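Local coordinates for protein type III Pentaketide Synthase (Neurospora crassa, PDB 3EUO) that is a type III polyketide synthase of the chalcone and stilbene synthase family, probably assembling pentaketides by repeated condensation of acyl units, at residues Lys71-Val76 with Ser177-Arg182; Leu241-Asp244 with Gly249-Val252; Ile24-Tyr29 with Ser183-Ile188; Glu75-Asp80 with Thr110-Ala115; Val10-Tyr15 with Ile325-Ser330. One frame throughout, in Å; residues are numbered along the deposited sequence.

How the contacts relate
From the N terminus, 10-15 is the first segment met, and it waits longest for its partner: contact 5 closes only at 325-330, so its span encloses all the others and joins the N-terminal and C-terminal halves. Next comes 24-29, whose contact 3 closes on helix 181-191. Contacts 1 and 4 both start from helix 70-96 and share Glu75 and Val76. Contact 4 closes first, at 110-115, contact 1 at 177-182, and both spans lie within that of contact 3. Contact 2 is a local hairpin further along, but its Phe243 and Trp250 pack on residues of contacts 1 and 4, and its Lys251 bonds to serines of segment 183-188 of contact 3.

Contact 1 (Lys71-Val76 with Ser177-Arg182); sequences KELHEV and STTMVR
Leu73 carries this contact by splitting its two methyls between neighbouring residues of the other segment. CD2 lies against Thr179, with Leu73 CD2 3.4 Å from Thr179 OG1, and comes almost as near the carbonyl, with Leu73 CD2 3.5 Å from Thr179 O. CD1 packs against the first side-chain methylene beyond CB of the methionine, Leu73 CD1 to Met180 CG being 3.8 Å. One turn further on, Val76 CG1 touches Thr179 CG2 at 4.1 Å, so the threonine is flanked by two residues of the same helix face.

The polar side of Thr179 is dealt with by one water. It donates to Leu73 O at 3.0 Å and lies 2.8 Å from Thr179 OG1, bridging the two segments beside the methyl contacts. Thr179 OG1 stands between its own N and carbonyl carbon (chi1 51°), which turns the hydroxyl to that water and CG2 to the valine.

Further out, Thr178 OG1 is hydrogen-bonded to Asp203 and Ser53, and Arg182 NH1 to the carbonyls of Val62 and Lys64, holding the chain on both sides of Thr179 and Met180. Met180 occupies the N-cap position of helix 181-191. The contact thus sets the early turns of helix 70-96 against the short 3-10 turn that links strand 168-175 to helix 181-191, with the hairpin of strands 241-246 and 249-254 packed next to both through Gly249 and Trp250.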
# COMPACT_ATOMS: atom_id res chain seq x y z
N LYS A 71 9.78 9.04 -13.22
CA LYS A 71 8.63 9.20 -14.13
C LYS A 71 8.77 8.32 -15.37
O LYS A 71 7.80 7.71 -15.83
CB LYS A 71 8.48 10.67 -14.54
CG LYS A 71 7.32 10.94 -15.51
CD LYS A 71 7.22 12.42 -15.85
CE LYS A 71 5.98 12.72 -16.68
NZ LYS A 71 4.70 12.59 -15.88
N GLU A 72 9.98 8.28 -15.92
CA GLU A 72 10.26 7.50 -17.11
C GLU A 72 10.18 6.00 -16.80
O GLU A 72 9.67 5.22 -17.61
CB GLU A 72 11.60 7.90 -17.72
CG GLU A 72 11.54 9.30 -18.37
CD GLU A 72 12.90 9.96 -18.58
OE1 GLU A 72 13.90 9.58 -17.93
OE2 GLU A 72 12.97 10.91 -19.40
N LEU A 73 10.64 5.62 -15.61
CA LEU A 73 10.48 4.26 -15.11
C LEU A 73 9.01 3.88 -15.02
O LEU A 73 8.61 2.79 -15.44
CB LEU A 73 11.16 4.09 -13.75
CG LEU A 73 12.69 4.10 -13.76
CD1 LEU A 73 13.22 4.18 -12.34
CD2 LEU A 73 13.25 2.87 -14.48
N HIS A 74 8.20 4.80 -14.49
CA HIS A 74 6.78 4.52 -14.33
C HIS A 74 6.11 4.21 -15.67
O HIS A 74 5.30 3.30 -15.78
CB HIS A 74 6.03 5.65 -13.63
CG HIS A 74 4.56 5.43 -13.60
ND1 HIS A 74 3.69 6.10 -14.44
CD2 HIS A 74 3.80 4.56 -12.90
CE1 HIS A 74 2.46 5.67 -14.22
NE2 HIS A 74 2.50 4.74 -13.29
N GLU A 75 6.48 4.98 -16.70
CA GLU A 75 5.91 4.78 -18.03
C GLU A 75 6.12 3.36 -18.53
O GLU A 75 5.20 2.75 -19.07
CB GLU A 75 6.49 5.80 -19.00
CG GLU A 75 5.96 7.21 -18.74
CD GLU A 75 6.76 8.31 -19.42
OE1 GLU A 75 7.81 8.02 -20.04
OE2 GLU A 75 6.33 9.48 -19.32
N VAL A 76 7.31 2.81 -18.30
CA VAL A 76 7.64 1.45 -18.73
C VAL A 76 7.03 0.38 -17.80
O VAL A 76 6.64 -0.71 -18.26
CB VAL A 76 9.17 1.27 -18.96
CG1 VAL A 76 9.58 -0.20 -19.06
CG2 VAL A 76 9.57 2.01 -20.24
N SER A 177 12.34 -4.55 -11.96
CA SER A 177 13.55 -4.04 -11.31
C SER A 177 14.69 -3.78 -12.30
O SER A 177 15.57 -2.96 -12.02
CB SER A 177 14.03 -5.05 -10.27
OG SER A 177 14.37 -6.27 -10.90
N THR A 178 14.69 -4.48 -13.43
CA THR A 178 15.85 -4.46 -14.33
C THR A 178 16.08 -3.10 -14.98
O THR A 178 17.21 -2.78 -15.38
CB THR A 178 15.79 -5.53 -15.44
OG1 THR A 178 14.65 -5.31 -16.27
CG2 THR A 178 15.76 -6.93 -14.84
N THR A 179 15.02 -2.31 -15.07
CA THR A 179 15.08 -0.98 -15.68
C THR A 179 15.86 0.01 -14.81
O THR A 179 16.17 1.12 -15.25
CB THR A 179 13.67 -0.43 -15.95
OG1 THR A 179 12.87 -0.54 -14.76
CG2 THR A 179 13.00 -1.22 -17.08
N MET A 180 16.16 -0.39 -13.58
CA MET A 180 16.90 0.46 -12.65
C MET A 180 18.41 0.19 -12.70
O MET A 180 19.17 0.72 -11.89
CB MET A 180 16.32 0.34 -11.22
CG MET A 180 14.98 1.10 -11.06
SD MET A 180 14.15 0.87 -9.46
CE MET A 180 12.47 0.63 -10.04
N VAL A 181 18.82 -0.60 -13.69
CA VAL A 181 20.23 -0.94 -13.88
C VAL A 181 21.12 0.31 -14.00
O VAL A 181 22.17 0.37 -13.36
CB VAL A 181 20.44 -1.94 -15.07
CG1 VAL A 181 19.98 -1.35 -16.39
CG2 VAL A 181 21.91 -2.41 -15.16
N ARG A 182 20.69 1.31 -14.77
CA ARG A 182 21.50 2.52 -14.98
C ARG A 182 21.68 3.33 -13.70
O ARG A 182 22.76 3.89 -13.46
CB ARG A 182 20.93 3.39 -16.11
CG ARG A 182 21.14 2.83 -17.53
CD ARG A 182 22.60 2.99 -17.99
NE ARG A 182 23.03 4.39 -17.96
CZ ARG A 182 22.79 5.28 -18.92
NH1 ARG A 182 22.11 4.93 -20.01
NH2 ARG A 182 23.21 6.53 -18.79
O HOH W 1 10.29 0.39 -15.08

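Contact 2 (Leu241-Asp244 with Gly249-Val252); sequences LGFD and GWKV
A beta hairpin of two antiparallel strands, 241-246 and 249-254, brings Phe243 and Asp244 alongside Trp250, Lys251 and Val252. Asp244 and Lys251 form its hydrogen-bonded pair: Asp244 N donates to Lys251 O at 2.9 Å and Lys251 N to Asp244 O at 2.8 Å, both nearly straight. Asp244 O also receives a CA-H contact from Trp250 CA at 3.2 Å. Phe243 and Val252 make the adjoining non-hydrogen-bonded pair, on the face turned away from the Asp244 and Lys251 side chains.

The Phe243 ring is the centre of the side-chain packing. Its CG is roughly anti to the backbone N (chi1 -153°), which carries the ring across to the second strand. There Trp250 CB sits over the middle of one face, 3.3 Å from the Phe243 ring centroid and 5° off the normal. The indole goes on from CB to one side, so the two ring systems are close to parallel but hardly overlap. Val252 CG2 packs 3.7 Å from Phe243 CE1.

Polar ends point to other elements. Trp250 NE1 is hydrogen-bonded to Ser114 OG of the second subunit, and Lys251 NZ to the hydroxyls of Ser183 and Ser187. Phe243 also pairs with a strand of the second subunit, in an antiparallel ladder that continues the sheet across the interface. The main chain therefore fixes the register, while CH-pi and apolar packing set the ring positions next to the dimer contact.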
# COMPACT_ATOMS: atom_id res chain seq x y z
N LEU A 241 18.36 -3.36 5.14
CA LEU A 241 17.63 -3.75 3.94
C LEU A 241 16.54 -2.73 3.66
O LEU A 241 15.72 -2.43 4.52
CB LEU A 241 17.02 -5.15 4.11
CG LEU A 241 16.47 -5.87 2.88
CD1 LEU A 241 17.52 -5.95 1.76
CD2 LEU A 241 15.99 -7.26 3.26
N GLY A 242 16.56 -2.19 2.44
CA GLY A 242 15.66 -1.11 2.09
C GLY A 242 15.66 -0.79 0.62
O GLY A 242 16.41 -1.38 -0.16
N PHE A 243 14.81 0.16 0.24
CA PHE A 243 14.64 0.55 -1.16
C PHE A 243 14.17 2.01 -1.09
O PHE A 243 13.00 2.28 -0.81
CB PHE A 243 13.60 -0.36 -1.83
CG PHE A 243 13.78 -0.52 -3.33
CD1 PHE A 243 15.05 -0.54 -3.92
CD2 PHE A 243 12.66 -0.72 -4.14
CE1 PHE A 243 15.19 -0.72 -5.29
CE2 PHE A 243 12.80 -0.89 -5.52
CZ PHE A 243 14.06 -0.89 -6.10
N ASP A 244 15.10 2.94 -1.26
CA ASP A 244 14.83 4.35 -0.97
C ASP A 244 14.45 5.12 -2.22
O ASP A 244 15.18 5.08 -3.22
CB ASP A 244 16.06 5.02 -0.33
CG ASP A 244 16.45 4.41 1.00
OD1 ASP A 244 15.60 3.83 1.71
OD2 ASP A 244 17.64 4.54 1.37
N GLY A 249 14.45 6.61 -9.40
CA GLY A 249 13.70 5.41 -9.05
C GLY A 249 13.81 5.09 -7.57
O GLY A 249 13.43 5.91 -6.73
N TRP A 250 14.31 3.90 -7.26
CA TRP A 250 14.60 3.49 -5.89
C TRP A 250 16.00 2.90 -5.79
O TRP A 250 16.40 2.09 -6.64
CB TRP A 250 13.56 2.48 -5.37
CG TRP A 250 12.18 3.05 -5.21
CD1 TRP A 250 11.60 3.46 -4.04
CD2 TRP A 250 11.22 3.27 -6.25
NE1 TRP A 250 10.32 3.92 -4.29
CE2 TRP A 250 10.07 3.81 -5.63
CE3 TRP A 250 11.21 3.05 -7.63
CZ2 TRP A 250 8.92 4.16 -6.36
CZ3 TRP A 250 10.07 3.40 -8.36
CH2 TRP A 250 8.94 3.94 -7.72
N LYS A 251 16.74 3.33 -4.77
CA LYS A 251 18.09 2.83 -4.52
C LYS A 251 18.08 1.72 -3.49
O LYS A 251 17.54 1.88 -2.38
CB LYS A 251 19.00 3.96 -4.03
CG LYS A 251 19.12 5.16 -4.97
CD LYS A 251 20.10 4.88 -6.12
CE LYS A 251 20.38 6.16 -6.88
NZ LYS A 251 21.16 5.91 -8.13
N VAL A 252 18.68 0.59 -3.85
CA VAL A 252 18.78 -0.57 -2.95
C VAL A 252 19.63 -0.25 -1.72
O VAL A 252 20.69 0.37 -1.84
CB VAL A 252 19.40 -1.78 -3.69
CG1 VAL A 252 19.66 -2.92 -2.72
CG2 VAL A 252 18.48 -2.25 -4.81

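Contact 3 (Ile24-Tyr29 with Ser183-Ile188); sequences ILSKRY and SELESI
Leu185 and the Leu25-Ser26 step meet by van der Waals contact alone. The two methyls of Leu185 straddle the step. CD1 rests on the main chain of helix 20-29, with Leu185 CD1 4.0 Å from both Leu25 C and Ser26 N, and Leu185 CD1 also reaches Leu25 CB at 4.1 Å. CD2 goes to the serine, Leu185 CD2 lying 4.0 Å from Ser26 CB and scarcely further from OG. With CG anti to its carbonyl carbon (chi1 -73°), the leucine turns its fork to the neighbouring helix, and the short serine lets the backbones approach to 6.7 Å between Ser26 CA and Leu185 CA.

Polar interactions lie to the side of this apolar spot. Tyr29 makes a cation-pi pair with Arg182, near the start of helix 181-191. Further round that helix, Glu184 forms a salt bridge with Arg195.

Around the spot itself, Met36 touches Ser26 and Leu185, and Ile198 adds a further side chain on Leu185. Helices 20-29 and 181-191 are thus joined here by one buried leucine set against the main chain and CB atoms of Leu25 and Ser26, a contact that depends on shape and on burial of apolar surface, with charges and hydrogen bonds left to the flanks.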
# COMPACT_ATOMS: atom_id res chain seq x y z
N ILE A 24 27.88 -5.57 -20.51
CA ILE A 24 27.65 -4.73 -21.68
C ILE A 24 27.28 -3.30 -21.30
O ILE A 24 27.88 -2.33 -21.80
CB ILE A 24 26.54 -5.32 -22.61
CG1 ILE A 24 26.92 -6.72 -23.12
CG2 ILE A 24 26.23 -4.37 -23.75
CD1 ILE A 24 28.23 -6.80 -23.86
N LEU A 25 26.32 -3.15 -20.40
CA LEU A 25 25.83 -1.83 -20.02
C LEU A 25 26.84 -1.08 -19.19
O LEU A 25 26.95 0.14 -19.31
CB LEU A 25 24.50 -1.94 -19.27
CG LEU A 25 23.31 -2.24 -20.17
CD1 LEU A 25 22.12 -2.70 -19.31
CD2 LEU A 25 22.94 -1.02 -21.04
N SER A 26 27.55 -1.79 -18.33
CA SER A 26 28.56 -1.15 -17.49
C SER A 26 29.62 -0.52 -18.38
O SER A 26 29.93 0.68 -18.26
CB SER A 26 29.21 -2.15 -16.55
OG SER A 26 30.17 -1.50 -15.74
N LYS A 27 30.15 -1.32 -19.30
CA LYS A 27 31.21 -0.87 -20.21
C LYS A 27 30.74 0.28 -21.11
O LYS A 27 31.50 1.20 -21.40
CB LYS A 27 31.72 -2.04 -21.07
CG LYS A 27 32.75 -1.60 -22.11
CD LYS A 27 33.04 -2.66 -23.15
CE LYS A 27 34.47 -3.15 -23.04
NZ LYS A 27 34.97 -3.63 -24.36
N ARG A 28 29.49 0.21 -21.55
CA ARG A 28 28.92 1.26 -22.38
C ARG A 28 28.87 2.61 -21.65
O ARG A 28 29.13 3.63 -22.26
CB ARG A 28 27.53 0.85 -22.88
CG ARG A 28 26.97 1.73 -23.98
CD ARG A 28 25.64 1.17 -24.49
NE ARG A 28 25.84 -0.01 -25.32
CZ ARG A 28 24.94 -0.98 -25.47
NH1 ARG A 28 23.77 -0.92 -24.85
NH2 ARG A 28 25.21 -2.02 -26.25
N TYR A 29 28.59 2.60 -20.35
CA TYR A 29 28.32 3.87 -19.65
C TYR A 29 29.31 4.31 -18.59
O TYR A 29 29.24 5.45 -18.13
CB TYR A 29 26.88 3.91 -19.13
CG TYR A 29 25.92 3.91 -20.28
CD1 TYR A 29 25.76 5.06 -21.06
CD2 TYR A 29 25.23 2.76 -20.64
CE1 TYR A 29 24.91 5.06 -22.15
CE2 TYR A 29 24.38 2.75 -21.72
CZ TYR A 29 24.23 3.91 -22.48
OH TYR A 29 23.39 3.91 -23.56
N SER A 183 20.62 3.37 -12.88
CA SER A 183 20.66 4.04 -11.58
C SER A 183 21.67 3.36 -10.66
O SER A 183 22.48 4.01 -10.00
CB SER A 183 19.28 4.01 -10.93
OG SER A 183 19.37 4.30 -9.54
N GLU A 184 21.62 2.03 -10.63
CA GLU A 184 22.55 1.26 -9.80
C GLU A 184 23.99 1.44 -10.28
O GLU A 184 24.89 1.67 -9.46
CB GLU A 184 22.14 -0.21 -9.75
CG GLU A 184 20.91 -0.46 -8.84
CD GLU A 184 21.20 -0.15 -7.36
OE1 GLU A 184 22.25 -0.59 -6.86
OE2 GLU A 184 20.38 0.54 -6.71
N LEU A 185 24.19 1.37 -11.59
CA LEU A 185 25.52 1.52 -12.17
C LEU A 185 26.11 2.89 -11.83
O LEU A 185 27.30 3.02 -11.55
CB LEU A 185 25.49 1.32 -13.69
CG LEU A 185 25.32 -0.12 -14.21
CD1 LEU A 185 25.12 -0.10 -15.71
CD2 LEU A 185 26.53 -0.98 -13.84
N GLU A 186 25.26 3.91 -11.88
CA GLU A 186 25.68 5.27 -11.57
C GLU A 186 26.16 5.39 -10.12
O GLU A 186 27.18 6.01 -9.84
CB GLU A 186 24.56 6.27 -11.83
CG GLU A 186 24.95 7.68 -11.43
CD GLU A 186 24.06 8.75 -12.01
OE1 GLU A 186 23.55 9.57 -11.21
OE2 GLU A 186 23.89 8.79 -13.25
N SER A 187 25.40 4.80 -9.20
CA SER A 187 25.80 4.80 -7.79
C SER A 187 27.09 4.01 -7.55
O SER A 187 27.95 4.45 -6.78
CB SER A 187 24.68 4.27 -6.90
OG SER A 187 23.60 5.19 -6.86
N ILE A 188 27.23 2.86 -8.20
CA ILE A 188 28.46 2.06 -8.08
C ILE A 188 29.67 2.91 -8.48
O ILE A 188 30.65 3.02 -7.73
CB ILE A 188 28.42 0.76 -8.92
CG1 ILE A 188 27.31 -0.17 -8.41
CG2 ILE A 188 29.78 0.02 -8.86
CD1 ILE A 188 26.86 -1.19 -9.43

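Contact 4 (Glu75-Asp80 with Thr110-Ala115); sequences EVFMSD and TCTDSA
Phe77 and Asp113 stack here, and the phenylalanine is best followed outward from the helix. Phe77 CB is 3.9 Å from Asp113 OD1. CG stands anti to the backbone N (chi1 -170°), sending the ring from helix 70-96 into the 110-115 loop. At the next level the two edges part company: Phe77 CD1 comes 3.5 Å from Thr112 O, while Phe77 CD2 lies 3.5 Å from Asp113 CG. Further out, Phe77 CE1 approaches Thr112 OG1 at 3.4 Å, with that oxygen near the ring plane at its edge, and CE2 stays under Asp113 CB. At the far end of the ring, Phe77 CZ is 3.4 Å from Thr110 OG1.

One face is thus covered by the aspartate. Asp113 CB lies over the ring centre, 3.4 Å from the Phe77 centroid, in a CH-pi contact, and the carboxylate continues over the CG-CD2 side with its plane only 6° from that of the ring.

Bonds within the loop and to Leu174, Glu175 and Val176 brace it. Thr110 OG1 accepts from Thr112 N at 3.2 Å and is also hydrogen-bonded to Leu174 O and Glu175, while Thr112 OG1 bonds to Glu175 and Val176 N. Tyr119 meets the Phe77 ring edge-to-face. Cutting Phe77 back to an alanine is likely to open a gap between helix and loop and leave the Asp113 carboxylate without the ring it stacks on. Cys111 packs on Asn116 of the second subunit, placing the loop at the dimer interface. The Thr110-Thr112 bond closes an ST turn in the loop that follows strand 105-109 of the thiolase-type fold, packed against helix 70-96.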
# COMPACT_ATOMS: atom_id res chain seq x y z
N GLU A 75 6.48 4.98 -16.70
CA GLU A 75 5.91 4.78 -18.03
C GLU A 75 6.12 3.36 -18.53
O GLU A 75 5.20 2.75 -19.07
CB GLU A 75 6.49 5.80 -19.00
CG GLU A 75 5.96 7.21 -18.74
CD GLU A 75 6.76 8.31 -19.42
OE1 GLU A 75 7.81 8.02 -20.04
OE2 GLU A 75 6.33 9.48 -19.32
N VAL A 76 7.31 2.81 -18.30
CA VAL A 76 7.64 1.45 -18.73
C VAL A 76 7.03 0.38 -17.80
O VAL A 76 6.64 -0.71 -18.26
CB VAL A 76 9.17 1.27 -18.96
CG1 VAL A 76 9.58 -0.20 -19.06
CG2 VAL A 76 9.57 2.01 -20.24
N PHE A 77 6.93 0.69 -16.51
CA PHE A 77 6.19 -0.17 -15.58
C PHE A 77 4.77 -0.38 -16.10
O PHE A 77 4.26 -1.50 -16.12
CB PHE A 77 6.17 0.43 -14.17
CG PHE A 77 5.65 -0.52 -13.11
CD1 PHE A 77 6.52 -1.34 -12.41
CD2 PHE A 77 4.28 -0.59 -12.82
CE1 PHE A 77 6.05 -2.21 -11.43
CE2 PHE A 77 3.79 -1.46 -11.83
CZ PHE A 77 4.69 -2.27 -11.14
N MET A 78 4.14 0.70 -16.53
CA MET A 78 2.78 0.62 -17.07
C MET A 78 2.72 -0.08 -18.44
O MET A 78 1.84 -0.93 -18.65
CB MET A 78 2.13 2.00 -17.12
CG MET A 78 2.02 2.65 -15.74
SD MET A 78 1.03 1.72 -14.52
CE MET A 78 -0.52 1.71 -15.36
N SER A 79 3.65 0.23 -19.34
CA SER A 79 3.61 -0.34 -20.69
C SER A 79 4.05 -1.80 -20.76
O SER A 79 3.47 -2.58 -21.53
CB SER A 79 4.43 0.48 -21.70
OG SER A 79 5.82 0.47 -21.40
N ASP A 80 5.05 -2.16 -19.96
CA ASP A 80 5.68 -3.49 -20.04
C ASP A 80 5.46 -4.39 -18.81
O ASP A 80 5.61 -5.60 -18.91
CB ASP A 80 7.17 -3.34 -20.33
CG ASP A 80 7.44 -2.88 -21.75
OD1 ASP A 80 8.01 -3.67 -22.52
OD2 ASP A 80 7.04 -1.74 -22.10
N THR A 110 3.81 -4.09 -5.01
CA THR A 110 4.98 -3.77 -5.82
C THR A 110 5.87 -2.82 -5.03
O THR A 110 5.36 -2.05 -4.22
CB THR A 110 4.63 -3.14 -7.20
OG1 THR A 110 5.82 -3.04 -7.99
CG2 THR A 110 4.00 -1.74 -7.04
N CYS A 111 7.18 -2.88 -5.24
CA CYS A 111 8.05 -1.84 -4.69
C CYS A 111 8.78 -1.09 -5.81
O CYS A 111 9.66 -0.28 -5.53
CB CYS A 111 9.04 -2.43 -3.68
SG CYS A 111 10.19 -3.59 -4.43
N THR A 112 8.39 -1.35 -7.05
CA THR A 112 9.11 -0.80 -8.21
C THR A 112 8.27 0.18 -9.04
O THR A 112 8.59 0.50 -10.21
CB THR A 112 9.71 -1.92 -9.08
OG1 THR A 112 8.70 -2.91 -9.34
CG2 THR A 112 10.89 -2.57 -8.36
N ASP A 113 7.21 0.67 -8.41
CA ASP A 113 6.35 1.71 -8.97
C ASP A 113 5.69 2.53 -7.86
O ASP A 113 5.48 2.05 -6.74
CB ASP A 113 5.24 1.11 -9.84
CG ASP A 113 4.54 2.17 -10.68
OD1 ASP A 113 5.25 2.92 -11.38
OD2 ASP A 113 3.29 2.25 -10.65
N SER A 114 5.35 3.77 -8.19
CA SER A 114 4.46 4.59 -7.39
C SER A 114 3.54 5.33 -8.35
O SER A 114 4.00 5.89 -9.35
CB SER A 114 5.24 5.61 -6.56
OG SER A 114 4.35 6.47 -5.87
N ALA A 115 2.24 5.32 -8.06
CA ALA A 115 1.25 5.88 -8.98
C ALA A 115 -0.05 6.14 -8.25
O ALA A 115 -0.35 5.45 -7.29
CB ALA A 115 1.00 4.93 -10.16

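Contact 5 (Val10-Tyr15 with Ile325-Ser330); sequences VQYPPY and INHGNS
Tyr12 and His327 form the tight half of this contact, a face-to-face stack with ring centroids 3.8 Å apart and planes 13° from parallel. His327 CG lies anti to its carbonyl carbon (chi1 -58°), which lays the imidazole over the phenol. His327 ND1 sits over the middle of the phenol ring, and the closest atoms are Tyr12 CZ and His327 CG at 3.5 Å. His327 CB continues the cover, 3.6 Å from Tyr12 CE1. A hydrogen bond between His327 ND1 and Ser52 OG fixes the imidazole's rotation.

The other half is looser and held by water. Ser330 OG comes to the edge of the phenol near its plane, 3.7 Å from Tyr12 CE1, and one water fills the corner between them. That water is 2.7 Å from Tyr12 OH, 2.7 Å from Ser330 OG, and donates to Gly328 O at 3.0 Å. Tyr12 OH has a second partner in Ser337 OG, and Ser330 OG one in Ser202 OG. A leucine in place of Tyr12 would probably cost His327 its stacked partner and leave the water and Ser337 without the phenol oxygen.

Gly328, with positive phi (84°), leaves helical geometry and leads the chain to Asn329, whose ND2 is hydrogen-bonded to the oxidised cysteine at position 143, consistent with the Cys-His-Asn active site of chalcone synthases. Flat stacking thus joins the loop after strand 4-11 to the last part of helix 318-327, while water and hydroxyls satisfy polar atoms in the segment that also carries Asn329.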
# COMPACT_ATOMS: atom_id res chain seq x y z
N VAL A 10 1.63 -17.23 -13.44
CA VAL A 10 2.92 -16.57 -13.46
C VAL A 10 3.19 -16.12 -14.88
O VAL A 10 2.91 -16.85 -15.83
CB VAL A 10 4.05 -17.52 -12.98
CG1 VAL A 10 5.42 -16.83 -13.04
CG2 VAL A 10 3.77 -18.03 -11.57
N GLN A 11 3.70 -14.90 -15.03
CA GLN A 11 4.10 -14.42 -16.34
C GLN A 11 5.41 -13.66 -16.26
O GLN A 11 5.47 -12.53 -15.77
CB GLN A 11 3.00 -13.55 -16.97
CG GLN A 11 3.32 -13.09 -18.40
CD GLN A 11 3.34 -14.24 -19.40
OE1 GLN A 11 2.61 -15.22 -19.26
NE2 GLN A 11 4.18 -14.11 -20.42
N TYR A 12 6.47 -14.31 -16.74
CA TYR A 12 7.75 -13.66 -16.90
C TYR A 12 7.74 -12.89 -18.22
O TYR A 12 7.01 -13.27 -19.15
CB TYR A 12 8.88 -14.70 -16.88
CG TYR A 12 9.22 -15.21 -15.49
CD1 TYR A 12 9.98 -14.45 -14.61
CD2 TYR A 12 8.78 -16.48 -15.06
CE1 TYR A 12 10.31 -14.92 -13.32
CE2 TYR A 12 9.09 -16.96 -13.79
CZ TYR A 12 9.85 -16.18 -12.92
OH TYR A 12 10.16 -16.64 -11.65
N PRO A 13 8.52 -11.81 -18.32
CA PRO A 13 8.67 -11.07 -19.57
C PRO A 13 9.44 -11.86 -20.63
O PRO A 13 9.94 -12.96 -20.33
CB PRO A 13 9.42 -9.80 -19.15
CG PRO A 13 10.14 -10.20 -17.90
CD PRO A 13 9.30 -11.20 -17.22
N PRO A 14 9.53 -11.33 -21.87
CA PRO A 14 10.11 -12.05 -23.02
C PRO A 14 11.60 -12.37 -22.94
O PRO A 14 12.04 -13.34 -23.55
CB PRO A 14 9.88 -11.08 -24.18
CG PRO A 14 8.80 -10.15 -23.73
CD PRO A 14 9.04 -10.00 -22.26
N TYR A 15 12.37 -11.56 -22.21
CA TYR A 15 13.83 -11.62 -22.29
C TYR A 15 14.47 -12.34 -21.11
O TYR A 15 13.97 -12.29 -19.98
CB TYR A 15 14.43 -10.21 -22.46
CG TYR A 15 13.93 -9.48 -23.69
CD1 TYR A 15 14.63 -9.54 -24.90
CD2 TYR A 15 12.75 -8.74 -23.65
CE1 TYR A 15 14.17 -8.87 -26.03
CE2 TYR A 15 12.28 -8.06 -24.78
CZ TYR A 15 12.99 -8.14 -25.96
OH TYR A 15 12.53 -7.47 -27.07
N ILE A 325 17.89 -19.90 -10.14
CA ILE A 325 18.89 -20.15 -11.17
C ILE A 325 18.44 -19.66 -12.54
O ILE A 325 19.22 -19.04 -13.27
CB ILE A 325 19.29 -21.65 -11.23
CG1 ILE A 325 20.00 -22.05 -9.93
CG2 ILE A 325 20.20 -21.92 -12.44
CD1 ILE A 325 20.25 -23.56 -9.78
N ASN A 326 17.18 -19.92 -12.88
CA ASN A 326 16.69 -19.66 -14.22
C ASN A 326 16.02 -18.31 -14.44
O ASN A 326 15.83 -17.90 -15.59
CB ASN A 326 15.76 -20.80 -14.64
CG ASN A 326 16.47 -22.14 -14.65
OD1 ASN A 326 16.23 -22.99 -13.80
ND2 ASN A 326 17.40 -22.30 -15.59
N HIS A 327 15.70 -17.60 -13.36
CA HIS A 327 14.98 -16.32 -13.47
C HIS A 327 15.50 -15.21 -12.56
O HIS A 327 15.19 -14.04 -12.78
CB HIS A 327 13.49 -16.52 -13.21
CG HIS A 327 12.85 -17.50 -14.14
ND1 HIS A 327 12.39 -17.15 -15.39
CD2 HIS A 327 12.61 -18.83 -14.01
CE1 HIS A 327 11.88 -18.22 -15.98
NE2 HIS A 327 12.01 -19.25 -15.17
N GLY A 328 16.28 -15.57 -11.54
CA GLY A 328 16.79 -14.55 -10.61
C GLY A 328 15.78 -14.22 -9.53
O GLY A 328 14.77 -14.89 -9.38
N ASN A 329 16.07 -13.16 -8.77
CA ASN A 329 15.21 -12.71 -7.68
C ASN A 329 14.24 -11.64 -8.19
O ASN A 329 14.64 -10.50 -8.44
CB ASN A 329 16.10 -12.16 -6.54
CG ASN A 329 15.32 -11.53 -5.39
OD1 ASN A 329 14.10 -11.39 -5.44
ND2 ASN A 329 16.04 -11.12 -4.35
N SER A 330 12.97 -12.01 -8.35
CA SER A 330 11.95 -11.10 -8.87
C SER A 330 11.19 -10.39 -7.75
O SER A 330 10.01 -10.06 -7.90
CB SER A 330 10.97 -11.84 -9.80
OG SER A 330 11.65 -12.49 -10.86
O HOH W 2 11.87 -15.09 -10.28